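Local structure of Cys-Gly metallodipeptidase DUG1 (Saccharomyces cerevisiae, 4G1P) at residues Asp194-Ser199 against Asp431-Ser436. The protein hydrolyses the dipeptide Cys-Gly as a metal-dependent dipeptidase and is the catalytic component of the complex that degrades glutathione. Sequence-based numbering, arbitrary orientation.
Sequences DAVCIS and DALNTS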
loop_
_atom_site.group_PDB
_atom_site.type_symbol
_atom_site.label_atom_id
_atom_site.label_comp_id
_atom_site.label_asym_id
_atom_site.label_seq_id
_atom_site.Cartn_x
_atom_site.Cartn_y
_atom_site.Cartn_z
ATOM N N ASP A 194 10.907 -39.677 -19.442
ATOM C CA ASP A 194 9.826 -40.206 -20.263
ATOM C C ASP A 194 8.499 -39.482 -20.066
ATOM O O ASP A 194 7.561 -39.655 -20.847
ATOM C CB ASP A 194 9.641 -41.699 -19.996
ATOM C CG ASP A 194 10.878 -42.486 -20.310
ATOM O OD1 ASP A 194 11.409 -42.320 -21.425
ATOM O OD2 ASP A 194 11.338 -43.242 -19.433
ATOM N N ALA A 195 8.417 -38.673 -19.021
ATOM C CA ALA A 195 7.147 -38.089 -18.642
ATOM C C ALA A 195 7.391 -37.107 -17.529
ATOM O O ALA A 195 8.356 -37.241 -16.778
ATOM C CB ALA A 195 6.170 -39.170 -18.186
ATOM N N VAL A 196 6.510 -36.120 -17.435
ATOM C CA VAL A 196 6.586 -35.129 -16.386
ATOM C C VAL A 196 5.249 -35.037 -15.660
ATOM O O VAL A 196 4.190 -34.944 -16.293
ATOM C CB VAL A 196 6.985 -33.766 -16.945
ATOM C CG1 VAL A 196 6.817 -32.673 -15.882
ATOM C CG2 VAL A 196 8.414 -33.818 -17.458
ATOM N N CYS A 197 5.311 -35.089 -14.329
ATOM C CA CYS A 197 4.141 -34.881 -13.493
ATOM C C CYS A 197 4.302 -33.652 -12.592
ATOM O O CYS A 197 5.378 -33.408 -12.030
ATOM C CB CYS A 197 3.872 -36.102 -12.628
ATOM S SG CYS A 197 2.284 -35.955 -11.840
ATOM N N ILE A 198 3.233 -32.878 -12.456
ATOM C CA ILE A 198 3.258 -31.696 -11.610
ATOM C C ILE A 198 2.058 -31.714 -10.692
ATOM O O ILE A 198 0.925 -31.898 -11.150
ATOM C CB ILE A 198 3.199 -30.406 -12.437
ATOM C CG1 ILE A 198 4.488 -30.203 -13.215
ATOM C CG2 ILE A 198 2.973 -29.205 -11.539
ATOM C CD1 ILE A 198 4.419 -29.030 -14.190
ATOM N N SER A 199 2.303 -31.530 -9.399
ATOM C CA SER A 199 1.229 -31.364 -8.448
ATOM C C SER A 199 1.299 -29.951 -7.907
ATOM O O SER A 199 2.024 -29.675 -6.961
ATOM C CB SER A 199 1.379 -32.369 -7.317
ATOM O OG SER A 199 0.240 -32.355 -6.490
ATOM N N ASP A 431 7.634 -29.004 -24.355
ATOM C CA ASP A 431 8.369 -28.747 -25.585
ATOM C C ASP A 431 9.855 -29.092 -25.517
ATOM O O ASP A 431 10.379 -29.737 -26.422
ATOM C CB ASP A 431 8.195 -27.293 -26.013
ATOM C CG ASP A 431 6.781 -26.987 -26.484
ATOM O OD1 ASP A 431 5.916 -27.899 -26.456
ATOM O OD2 ASP A 431 6.534 -25.824 -26.874
ATOM N N ALA A 432 10.536 -28.665 -24.456
ATOM C CA ALA A 432 11.971 -28.882 -24.352
ATOM C C ALA A 432 12.339 -30.356 -24.218
ATOM O O ALA A 432 13.362 -30.796 -24.746
ATOM C CB ALA A 432 12.551 -28.091 -23.189
ATOM N N LEU A 433 11.516 -31.115 -23.502
ATOM C CA LEU A 433 11.834 -32.507 -23.235
ATOM C C LEU A 433 11.111 -33.417 -24.215
ATOM O O LEU A 433 11.440 -34.600 -24.343
ATOM C CB LEU A 433 11.470 -32.885 -21.792
ATOM C CG LEU A 433 12.157 -32.144 -20.639
ATOM C CD1 LEU A 433 11.909 -32.865 -19.312
ATOM C CD2 LEU A 433 13.665 -31.913 -20.889
ATOM N N ASN A 434 10.134 -32.846 -24.911
ATOM C CA ASN A 434 9.233 -33.601 -25.784
ATOM C C ASN A 434 8.638 -34.838 -25.129
ATOM O O ASN A 434 8.875 -35.955 -25.567
ATOM C CB ASN A 434 9.896 -33.932 -27.120
ATOM C CG ASN A 434 10.219 -32.680 -27.929
ATOM O OD1 ASN A 434 11.382 -32.279 -28.025
ATOM N ND2 ASN A 434 9.186 -32.045 -28.503
ATOM N N THR A 435 7.885 -34.611 -24.059
ATOM C CA THR A 435 7.119 -35.654 -23.395
ATOM C C THR A 435 5.756 -35.076 -23.070
ATOM O O THR A 435 5.518 -33.889 -23.281
ATOM C CB THR A 435 7.760 -36.076 -22.073
ATOM O OG1 THR A 435 8.137 -34.904 -21.338
ATOM C CG2 THR A 435 8.987 -36.929 -22.324
ATOM N N SER A 436 4.866 -35.911 -22.549
ATOM C CA SER A 436 3.588 -35.431 -22.070
ATOM C C SER A 436 3.736 -34.889 -20.653
ATOM O O SER A 436 4.655 -35.263 -19.926
ATOM C CB SER A 436 2.571 -36.555 -22.069
ATOM O OG SER A 436 3.012 -37.604 -21.230
HETATM O O HOH W 1 5.398 -38.858 -21.744
#
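With chi1 at 170°, V196 sets CG2 beside its own backbone N, turned to L433 and T435, while T435, at chi1 46°, holds CG2 opposite its carbonyl carbon and rests that methyl on the D194 carbonyl. The join is a worked example of a parallel strand entering a sheet from a helix: helix 426-433 ends, N434 breaks the helical course with positive phi, and the chain runs on into strand 437-439, outermost in the six-stranded sheet of the M20 peptidase fold within this chain. The first tie to strand 195-198 is the hydrogen bond from V196 N to S436 O, 3.2 Å long. V196 also bonds through its backbone to L438, so its two partners flank V437, the parallel pattern. Next to this bond a water spans the join, donating to D194 O and accepting from S436 N at 3.1 Å. Beside the pairing, V196 CG2 meets L433 CD1 at 4.1 Å and T435 OG1 at 4.0 Å, and the V196 side chain crosses those of L433 and T435 at about a right angle; L98 of the adjoining strand touches V196 and L433. Q398 NE2 hydrogen-bonds to both S436 OG and V196 O, and so links the two segments a second time. The junction is therefore aligned by backbone bonding, continued by water beyond the direct bond, and flanked by the apolar contact of V196 with L433 at the helix end.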